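Local coordinates for acyl-CoA synthetase (AMP-forming)/AMP-acid ligase II-like protein (Dyadobacter fermentans, PDB 4GS5) that probably activates carboxylic acids, perhaps medium-chain fatty acids, with ATP as acyl-adenylates and joins them to coenzyme A, as many members of the AMP-forming ligase family do, at residues P131-E139 and L164-A172; L276-W285 and V297-L308. All blocks are in the same frame, centred on the assembly; numbering follows the deposited sequence.

Contact 1 joins helices 131-139 and 162-169 in the large N-terminal part of the chain, whereas contact 2 joins strands 282-289 and 295-301, with the loops beside them and the start of helix 306-319, in the small C-terminal part. They follow one another along the chain, contact 1 closing before contact 2 opens. Their centres lie about 45 Å apart, and their nearest atoms about 29 Å, and they share no helix, strand or sheet. One is an apolar helix-helix packing and the other a hydrogen-bonded hairpin. This separation matches the two-domain build of adenylate-forming enzymes, in which the small C-terminal domain can turn against the large one between half-reactions, so each contact lies within one domain, and neither bridges the two.

Contact 1 (P131-E139 and L164-A172); sequences PMQLQSILE and LAMQISDLA. With EDO (1,2-ethanediol), chain B.
L164 reaches across to helix 131-139 with both branches, each with its own neighbours. Its CG stands anti to the backbone N (chi1 173°), and the fork places CD2 against P131, 3.7 Å from P131 CB, while CD1 turns along the helix to L138. There L138 CD1 lies 4.0 Å from L164 CD1, the two side chains crossing at about a right angle, and the CB of Q135 borders the same methyl. The other branch of L138, CD2, meets L171 CD2 at 4.1 Å, so one leucine touches both the helix and the turn that follows it. Q167 comes from the opposite direction: its chain, extended beyond CG, lays the amide beside L138, with Q167 NE2 3.7 Å from L138 CB. Deeper in, L134 CD2 packs on the CG1-CD1 arm of I168, 3.8 Å from I168 CG1. The I168 CB bond does not aim at the other helix; its CG1 branch, beside the backbone N (chi1 -72°), brings the tip round to L134.

The helix axes approach to 10.9 Å at an angle of 65°. Beneath them, P131 and I168 both rest on strand 175-180, and L134 on strand 126-129, so the pair covers parallel strands of the N-terminal domain. A 1,2-ethanediol, probably from the crystallisation liquor, accepts a hydrogen bond from M132 N and lies against the P131 ring. No hydrogen bond links the two segments: branched aliphatic groups make the inner part of the contact and the Q167 amide its margin, which implies cohesion by apolar burial and shape rather than by directional polar bonds.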
loop_
_atom_site.group_PDB
_atom_site.type_symbol
_atom_site.label_atom_id
_atom_site.label_comp_id
_atom_site.label_asym_id
_atom_site.label_seq_id
_atom_site.Cartn_x
_atom_site.Cartn_y
_atom_site.Cartn_z
ATOM N N PRO A 131 11.134 -0.601 -0.918
ATOM C CA PRO A 131 11.506 -1.940 -1.386
ATOM C C PRO A 131 12.691 -1.923 -2.345
ATOM O O PRO A 131 13.550 -2.803 -2.264
ATOM C CB PRO A 131 10.243 -2.410 -2.128
ATOM C CG PRO A 131 9.126 -1.726 -1.383
ATOM C CD PRO A 131 9.686 -0.354 -1.031
HETATM N N MSE A 132 12.738 -0.937 -3.242
HETATM C CA MSE A 132 13.850 -0.840 -4.164
HETATM C C MSE A 132 15.187 -0.661 -3.444
HETATM O O MSE A 132 16.233 -1.104 -3.928
HETATM C CB MSE A 132 13.641 0.317 -5.135
HETATM C CG MSE A 132 14.382 0.122 -6.407
HETATM SE SE MSE A 132 13.768 1.341 -7.769
HETATM C CE MSE A 132 12.254 0.344 -8.486
ATOM N N GLN A 133 15.165 0.006 -2.300
ATOM C CA GLN A 133 16.405 0.160 -1.541
ATOM C C GLN A 133 16.908 -1.171 -1.000
ATOM O O GLN A 133 18.116 -1.426 -0.982
ATOM C CB GLN A 133 16.260 1.181 -0.415
ATOM C CG GLN A 133 16.289 2.629 -0.918
ATOM C CD GLN A 133 15.972 3.614 0.185
ATOM O OE1 GLN A 133 15.010 3.434 0.930
ATOM N NE2 GLN A 133 16.784 4.655 0.306
ATOM N N LEU A 134 15.989 -2.028 -0.558
ATOM C CA LEU A 134 16.417 -3.321 -0.042
ATOM C C LEU A 134 16.893 -4.202 -1.189
ATOM O O LEU A 134 17.854 -4.953 -1.065
ATOM C CB LEU A 134 15.283 -4.018 0.712
ATOM C CG LEU A 134 15.600 -5.403 1.270
ATOM C CD1 LEU A 134 16.799 -5.318 2.208
ATOM C CD2 LEU A 134 14.367 -5.959 1.992
ATOM N N GLN A 135 16.217 -4.118 -2.322
ATOM C CA GLN A 135 16.606 -4.923 -3.473
ATOM C C GLN A 135 17.996 -4.514 -3.952
ATOM O O GLN A 135 18.772 -5.352 -4.404
ATOM C CB GLN A 135 15.586 -4.785 -4.606
ATOM C CG GLN A 135 15.614 -5.940 -5.623
ATOM C CD GLN A 135 16.588 -5.713 -6.762
ATOM O OE1 GLN A 135 17.104 -4.612 -6.947
ATOM N NE2 GLN A 135 16.830 -6.760 -7.552
ATOM N N SER A 136 18.297 -3.213 -3.859
ATOM C CA SER A 136 19.590 -2.681 -4.309
ATOM C C SER A 136 20.711 -3.211 -3.433
ATOM O O SER A 136 21.758 -3.612 -3.925
ATOM C CB SER A 136 19.618 -1.148 -4.251
ATOM O OG SER A 136 18.953 -0.569 -5.357
ATOM N N ILE A 137 20.491 -3.176 -2.127
ATOM C CA ILE A 137 21.443 -3.732 -1.180
ATOM C C ILE A 137 21.715 -5.204 -1.489
ATOM O O ILE A 137 22.857 -5.643 -1.476
ATOM C CB ILE A 137 20.925 -3.619 0.258
ATOM C CG1 ILE A 137 20.968 -2.162 0.722
ATOM C CG2 ILE A 137 21.729 -4.531 1.184
ATOM C CD1 ILE A 137 20.245 -1.927 2.038
ATOM N N LEU A 138 20.656 -5.952 -1.775
ATOM C CA LEU A 138 20.767 -7.382 -2.065
ATOM C C LEU A 138 21.443 -7.707 -3.400
ATOM O O LEU A 138 22.012 -8.789 -3.562
ATOM C CB LEU A 138 19.382 -8.032 -2.023
ATOM C CG LEU A 138 18.758 -8.075 -0.631
ATOM C CD1 LEU A 138 17.257 -8.334 -0.719
ATOM C CD2 LEU A 138 19.467 -9.140 0.209
ATOM N N GLU A 139 21.379 -6.781 -4.355
ATOM C CA GLU A 139 21.934 -7.027 -5.688
ATOM C C GLU A 139 23.401 -6.637 -5.799
ATOM O O GLU A 139 24.160 -7.197 -6.606
ATOM C CB GLU A 139 21.128 -6.276 -6.745
ATOM C CG GLU A 139 19.807 -6.936 -7.065
ATOM C CD GLU A 139 19.972 -8.176 -7.926
ATOM O OE1 GLU A 139 20.530 -8.049 -9.043
ATOM O OE2 GLU A 139 19.549 -9.271 -7.480
ATOM N N LEU A 164 11.432 -10.027 -5.067
ATOM C CA LEU A 164 11.957 -9.470 -3.836
ATOM C C LEU A 164 11.324 -10.201 -2.638
ATOM O O LEU A 164 11.982 -10.458 -1.635
ATOM C CB LEU A 164 11.742 -7.943 -3.770
ATOM C CG LEU A 164 12.105 -7.282 -2.445
ATOM C CD1 LEU A 164 13.583 -7.448 -2.137
ATOM C CD2 LEU A 164 11.711 -5.781 -2.379
ATOM N N ALA A 165 10.055 -10.566 -2.759
ATOM C CA ALA A 165 9.408 -11.328 -1.694
ATOM C C ALA A 165 10.134 -12.669 -1.446
ATOM O O ALA A 165 10.366 -13.065 -0.299
ATOM C CB ALA A 165 7.938 -11.560 -2.017
HETATM N N MSE A 166 10.514 -13.351 -2.517
HETATM C CA MSE A 166 11.266 -14.605 -2.391
HETATM C C MSE A 166 12.628 -14.426 -1.711
HETATM O O MSE A 166 13.039 -15.272 -0.911
HETATM C CB MSE A 166 11.447 -15.284 -3.755
HETATM C CG MSE A 166 10.164 -15.853 -4.347
HETATM SE SE MSE A 166 9.543 -17.448 -3.427
HETATM C CE MSE A 166 7.620 -17.148 -3.516
ATOM N N GLN A 167 13.327 -13.343 -2.038
ATOM C CA GLN A 167 14.595 -12.990 -1.382
ATOM C C GLN A 167 14.446 -12.675 0.109
ATOM O O GLN A 167 15.280 -13.073 0.931
ATOM C CB GLN A 167 15.234 -11.774 -2.062
ATOM C CG GLN A 167 16.020 -12.097 -3.327
ATOM C CD GLN A 167 16.596 -10.850 -3.985
ATOM O OE1 GLN A 167 15.859 -9.995 -4.474
ATOM N NE2 GLN A 167 17.917 -10.745 -3.996
ATOM N N ILE A 168 13.396 -11.935 0.447
ATOM C CA ILE A 168 13.132 -11.572 1.830
ATOM C C ILE A 168 12.814 -12.808 2.664
ATOM O O ILE A 168 13.250 -12.904 3.810
ATOM C CB ILE A 168 12.006 -10.544 1.933
ATOM C CG1 ILE A 168 12.504 -9.183 1.434
ATOM C CG2 ILE A 168 11.515 -10.435 3.375
ATOM C CD1 ILE A 168 11.406 -8.183 1.160
ATOM N N SER A 169 12.089 -13.763 2.075
ATOM C CA SER A 169 11.737 -15.008 2.756
ATOM C C SER A 169 12.959 -15.765 3.235
ATOM O O SER A 169 12.882 -16.534 4.188
ATOM C CB SER A 169 10.942 -15.941 1.838
ATOM O OG SER A 169 9.638 -15.440 1.625
ATOM N N ASP A 170 14.081 -15.574 2.557
ATOM C CA ASP A 170 15.288 -16.295 2.925
ATOM C C ASP A 170 16.258 -15.550 3.843
ATOM O O ASP A 170 17.328 -16.077 4.169
ATOM C CB ASP A 170 16.013 -16.808 1.684
ATOM C CG ASP A 170 15.985 -18.310 1.606
ATOM O OD1 ASP A 170 16.926 -18.954 2.126
ATOM O OD2 ASP A 170 14.999 -18.849 1.056
ATOM N N LEU A 171 15.886 -14.340 4.262
ATOM C CA LEU A 171 16.724 -13.549 5.158
ATOM C C LEU A 171 16.460 -13.913 6.615
ATOM O O LEU A 171 15.323 -13.931 7.049
ATOM C CB LEU A 171 16.479 -12.051 4.956
ATOM C CG LEU A 171 16.816 -11.451 3.593
ATOM C CD1 LEU A 171 16.426 -9.960 3.548
ATOM C CD2 LEU A 171 18.293 -11.633 3.302
ATOM N N ALA A 172 17.525 -14.190 7.359
ATOM C CA ALA A 172 17.442 -14.408 8.795
ATOM C C ALA A 172 17.363 -13.080 9.542
ATOM O O ALA A 172 18.214 -12.779 10.395
ATOM C CB ALA A 172 18.654 -15.225 9.272
HETATM C C1 EDO B . 8.959 -0.135 -5.654
HETATM O O1 EDO B . 9.897 -1.117 -6.110
HETATM C C2 EDO B . 9.272 0.303 -4.222
HETATM O O2 EDO B . 10.525 0.996 -4.126
#

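Contact 2 (L276-W285 and V297-L308); sequences LNIGNAFFCW and VLVIENAMPEAL. With EDO (1,2-ethanediol), chain P.
The side-chain amide of N280 extends the hydrogen bonding past the last bridged pair, F282 with I300: N280 ND2 donates to E301 O at 3.0 Å, nearly straight (165°) and in the carbonyl plane. Next to it E301 N bonds to A281 O, and the backbone pairs F283-V299 and W285-V297 each exchange two hydrogen bonds.

On the face bearing F283 and V299, the two side chains run side by side, and V299 CB sits over one face of the F283 ring, 3.9 Å from its centroid, a CH-pi contact. The ring is set there by chi1 of 60°, which holds CG between the backbone N and the carbonyl carbon. F335 meets this ring edge-to-face. The other face carries F282, whose CD1 lies 3.7 Å from L298 CD1, and F273 of helix 262-276 stacks on the F282 ring. A 1,2-ethanediol, probably from the crystallisation liquor, accepts from F282 N and donates to F282 O through its O1.

Beyond the strands, I278 CG2 lies 3.9 Å from M304 SE, the selenium of a selenomethionine, and I278 and L308 meet tip to tip. Here the C-terminal end of helix 262-276 and the loop after it pack against the first turn of helix 306-319. An antiparallel hairpin widened by strand 329-332 into a three-stranded sheet and flanked by helices is consistent with the small C-terminal domain of adenylate-forming enzymes.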
loop_
_atom_site.group_PDB
_atom_site.type_symbol
_atom_site.label_atom_id
_atom_site.label_comp_id
_atom_site.label_asym_id
_atom_site.label_seq_id
_atom_site.Cartn_x
_atom_site.Cartn_y
_atom_site.Cartn_z
ATOM N N LEU A 276 -11.878 -16.306 -31.347
ATOM C CA LEU A 276 -12.997 -16.465 -32.275
ATOM C C LEU A 276 -13.134 -15.285 -33.237
ATOM O O LEU A 276 -14.070 -15.235 -34.038
ATOM C CB LEU A 276 -14.313 -16.679 -31.518
ATOM C CG LEU A 276 -14.692 -18.118 -31.159
ATOM C CD1 LEU A 276 -13.579 -18.804 -30.381
ATOM C CD2 LEU A 276 -15.995 -18.147 -30.372
ATOM N N ASN A 277 -12.203 -14.339 -33.154
ATOM C CA ASN A 277 -12.235 -13.153 -34.006
ATOM C C ASN A 277 -13.553 -12.371 -33.901
ATOM O O ASN A 277 -14.150 -11.988 -34.908
ATOM C CB ASN A 277 -11.933 -13.527 -35.462
ATOM C CG ASN A 277 -11.896 -12.318 -36.381
ATOM O OD1 ASN A 277 -12.769 -12.146 -37.234
ATOM N ND2 ASN A 277 -10.889 -11.467 -36.201
ATOM N N ILE A 278 -14.000 -12.144 -32.671
ATOM C CA ILE A 278 -15.173 -11.326 -32.421
ATOM C C ILE A 278 -14.718 -9.916 -32.081
ATOM O O ILE A 278 -14.027 -9.704 -31.082
ATOM C CB ILE A 278 -15.992 -11.886 -31.255
ATOM C CG1 ILE A 278 -16.374 -13.341 -31.537
ATOM C CG2 ILE A 278 -17.234 -11.048 -31.022
ATOM C CD1 ILE A 278 -17.218 -13.977 -30.451
ATOM N N GLY A 279 -15.092 -8.958 -32.920
ATOM C CA GLY A 279 -14.656 -7.585 -32.755
ATOM C C GLY A 279 -15.584 -6.771 -31.874
ATOM O O GLY A 279 -15.248 -5.655 -31.484
ATOM N N ASN A 280 -16.754 -7.327 -31.569
ATOM C CA ASN A 280 -17.721 -6.649 -30.716
ATOM C C ASN A 280 -17.117 -6.299 -29.368
ATOM O O ASN A 280 -16.423 -7.117 -28.750
ATOM C CB ASN A 280 -18.945 -7.531 -30.479
ATOM C CG ASN A 280 -19.540 -8.061 -31.759
ATOM O OD1 ASN A 280 -18.902 -8.826 -32.485
ATOM N ND2 ASN A 280 -20.778 -7.675 -32.036
ATOM N N ALA A 281 -17.380 -5.088 -28.897
ATOM C CA ALA A 281 -16.925 -4.720 -27.564
ATOM C C ALA A 281 -17.767 -5.503 -26.561
ATOM O O ALA A 281 -18.860 -5.968 -26.892
ATOM C CB ALA A 281 -17.061 -3.219 -27.345
ATOM N N PHE A 282 -17.262 -5.662 -25.343
ATOM C CA PHE A 282 -18.011 -6.372 -24.322
ATOM C C PHE A 282 -17.487 -5.969 -22.951
ATOM O O PHE A 282 -16.391 -5.421 -22.823
ATOM C CB PHE A 282 -17.826 -7.884 -24.489
ATOM C CG PHE A 282 -16.463 -8.359 -24.051
ATOM C CD1 PHE A 282 -16.256 -8.828 -22.760
ATOM C CD2 PHE A 282 -15.376 -8.282 -24.915
ATOM C CE1 PHE A 282 -14.989 -9.242 -22.340
ATOM C CE2 PHE A 282 -14.104 -8.688 -24.500
ATOM C CZ PHE A 282 -13.918 -9.173 -23.209
ATOM N N PHE A 283 -18.272 -6.253 -21.921
ATOM C CA PHE A 283 -17.764 -6.171 -20.559
ATOM C C PHE A 283 -18.573 -7.093 -19.668
ATOM O O PHE A 283 -19.792 -7.249 -19.839
ATOM C CB PHE A 283 -17.761 -4.720 -20.021
ATOM C CG PHE A 283 -19.126 -4.070 -19.984
ATOM C CD1 PHE A 283 -19.930 -4.167 -18.849
ATOM C CD2 PHE A 283 -19.602 -3.368 -21.080
ATOM C CE1 PHE A 283 -21.175 -3.573 -18.807
ATOM C CE2 PHE A 283 -20.864 -2.772 -21.052
ATOM C CZ PHE A 283 -21.648 -2.864 -19.910
ATOM N N CYS A 284 -17.882 -7.740 -18.743
ATOM C CA CYS A 284 -18.563 -8.490 -17.707
ATOM C C CYS A 284 -19.182 -7.516 -16.723
ATOM O O CYS A 284 -18.649 -6.435 -16.480
ATOM C CB CYS A 284 -17.588 -9.423 -16.995
ATOM S SG CYS A 284 -17.216 -10.866 -17.988
ATOM N N TRP A 285 -20.318 -7.911 -16.166
ATOM C CA TRP A 285 -20.996 -7.095 -15.181
ATOM C C TRP A 285 -21.756 -8.031 -14.248
ATOM O O TRP A 285 -21.460 -9.226 -14.185
ATOM C CB TRP A 285 -21.947 -6.118 -15.873
ATOM C CG TRP A 285 -22.297 -4.911 -15.056
ATOM C CD1 TRP A 285 -23.551 -4.517 -14.662
ATOM C CD2 TRP A 285 -21.389 -3.929 -14.543
ATOM N NE1 TRP A 285 -23.472 -3.357 -13.934
ATOM C CE2 TRP A 285 -22.157 -2.972 -13.848
ATOM C CE3 TRP A 285 -20.006 -3.755 -14.619
ATOM C CZ2 TRP A 285 -21.583 -1.856 -13.224
ATOM C CZ3 TRP A 285 -19.434 -2.647 -13.993
ATOM C CH2 TRP A 285 -20.223 -1.714 -13.305
ATOM N N VAL A 297 -22.764 -11.517 -15.249
ATOM C CA VAL A 297 -23.350 -11.537 -16.581
ATOM C C VAL A 297 -22.378 -10.990 -17.613
ATOM O O VAL A 297 -21.348 -10.426 -17.252
ATOM C CB VAL A 297 -24.645 -10.734 -16.624
ATOM C CG1 VAL A 297 -25.654 -11.344 -15.651
ATOM C CG2 VAL A 297 -24.368 -9.249 -16.287
ATOM N N LEU A 298 -22.702 -11.166 -18.885
ATOM C CA LEU A 298 -21.870 -10.649 -19.959
ATOM C C LEU A 298 -22.675 -9.705 -20.854
ATOM O O LEU A 298 -23.799 -10.016 -21.267
ATOM C CB LEU A 298 -21.291 -11.812 -20.775
ATOM C CG LEU A 298 -20.439 -11.483 -21.995
ATOM C CD1 LEU A 298 -19.202 -10.679 -21.597
ATOM C CD2 LEU A 298 -20.053 -12.773 -22.698
ATOM N N VAL A 299 -22.102 -8.543 -21.148
ATOM C CA VAL A 299 -22.754 -7.549 -22.003
ATOM C C VAL A 299 -21.921 -7.334 -23.269
ATOM O O VAL A 299 -20.713 -7.066 -23.196
ATOM C CB VAL A 299 -22.893 -6.198 -21.292
ATOM C CG1 VAL A 299 -23.720 -5.257 -22.138
ATOM C CG2 VAL A 299 -23.492 -6.371 -19.905
ATOM N N ILE A 300 -22.567 -7.442 -24.422
ATOM C CA ILE A 300 -21.893 -7.347 -25.711
ATOM C C ILE A 300 -22.542 -6.244 -26.542
ATOM O O ILE A 300 -23.760 -6.082 -26.510
ATOM C CB ILE A 300 -22.001 -8.685 -26.470
ATOM C CG1 ILE A 300 -21.348 -9.809 -25.658
ATOM C CG2 ILE A 300 -21.374 -8.591 -27.853
ATOM C CD1 ILE A 300 -21.380 -11.152 -26.358
ATOM N N GLU A 301 -21.734 -5.491 -27.283
ATOM C CA GLU A 301 -22.244 -4.414 -28.137
ATOM C C GLU A 301 -22.581 -4.910 -29.544
ATOM O O GLU A 301 -21.755 -5.547 -30.196
ATOM C CB GLU A 301 -21.230 -3.276 -28.228
ATOM C CG GLU A 301 -21.744 -2.029 -28.951
ATOM C CD GLU A 301 -20.731 -0.889 -28.933
ATOM O OE1 GLU A 301 -19.551 -1.131 -29.279
ATOM O OE2 GLU A 301 -21.114 0.245 -28.566
ATOM N N ASN A 302 -23.791 -4.601 -30.006
ATOM C CA ASN A 302 -24.284 -5.082 -31.300
ATOM C C ASN A 302 -24.610 -6.572 -31.284
ATOM O O ASN A 302 -23.892 -7.366 -30.676
ATOM C CB ASN A 302 -23.285 -4.784 -32.423
ATOM C CG ASN A 302 -23.010 -3.305 -32.582
ATOM O OD1 ASN A 302 -23.926 -2.481 -32.524
ATOM N ND2 ASN A 302 -21.741 -2.956 -32.780
ATOM N N ALA A 303 -25.692 -6.950 -31.961
ATOM C CA ALA A 303 -26.114 -8.348 -31.997
ATOM C C ALA A 303 -25.110 -9.212 -32.748
ATOM O O ALA A 303 -24.349 -8.719 -33.582
ATOM C CB ALA A 303 -27.501 -8.476 -32.627
HETATM N N MSE A 304 -25.106 -10.503 -32.434
HETATM C CA MSE A 304 -24.284 -11.469 -33.151
HETATM C C MSE A 304 -25.192 -12.579 -33.659
HETATM O O MSE A 304 -26.270 -12.801 -33.102
HETATM C CB MSE A 304 -23.215 -12.069 -32.233
HETATM C CG MSE A 304 -22.489 -11.069 -31.355
HETATM SE SE MSE A 304 -20.955 -11.892 -30.446
HETATM C CE MSE A 304 -21.680 -13.658 -30.147
ATOM N N PRO A 305 -24.757 -13.288 -34.711
ATOM C CA PRO A 305 -25.536 -14.412 -35.248
ATOM C C PRO A 305 -25.617 -15.551 -34.230
ATOM O O PRO A 305 -24.641 -15.805 -33.512
ATOM C CB PRO A 305 -24.735 -14.843 -36.480
ATOM C CG PRO A 305 -23.342 -14.386 -36.201
ATOM C CD PRO A 305 -23.470 -13.117 -35.408
ATOM N N GLU A 306 -26.770 -16.210 -34.166
ATOM C CA GLU A 306 -27.001 -17.271 -33.188
ATOM C C GLU A 306 -25.854 -18.287 -33.167
ATOM O O GLU A 306 -25.439 -18.749 -32.100
ATOM C CB GLU A 306 -28.338 -17.973 -33.463
ATOM C CG GLU A 306 -28.768 -18.967 -32.385
ATOM C CD GLU A 306 -30.061 -19.714 -32.727
ATOM O OE1 GLU A 306 -30.756 -19.323 -33.694
ATOM O OE2 GLU A 306 -30.380 -20.701 -32.025
ATOM N N ALA A 307 -25.346 -18.621 -34.351
ATOM C CA ALA A 307 -24.280 -19.609 -34.496
ATOM C C ALA A 307 -23.024 -19.205 -33.735
ATOM O O ALA A 307 -22.447 -20.010 -32.996
ATOM C CB ALA A 307 -23.957 -19.824 -35.968
ATOM N N LEU A 308 -22.606 -17.955 -33.925
ATOM C CA LEU A 308 -21.404 -17.439 -33.278
ATOM C C LEU A 308 -21.630 -17.281 -31.779
ATOM O O LEU A 308 -20.728 -17.523 -30.984
ATOM C CB LEU A 308 -20.974 -16.113 -33.907
ATOM C CG LEU A 308 -19.583 -15.595 -33.533
ATOM C CD1 LEU A 308 -18.548 -16.697 -33.648
ATOM C CD2 LEU A 308 -19.198 -14.418 -34.407
HETATM C C1 EDO P . -13.445 -3.483 -24.693
HETATM O O1 EDO P . -14.222 -4.628 -25.087
HETATM C C2 EDO P . -13.946 -2.228 -25.393
HETATM O O2 EDO P . -13.683 -2.391 -26.782
#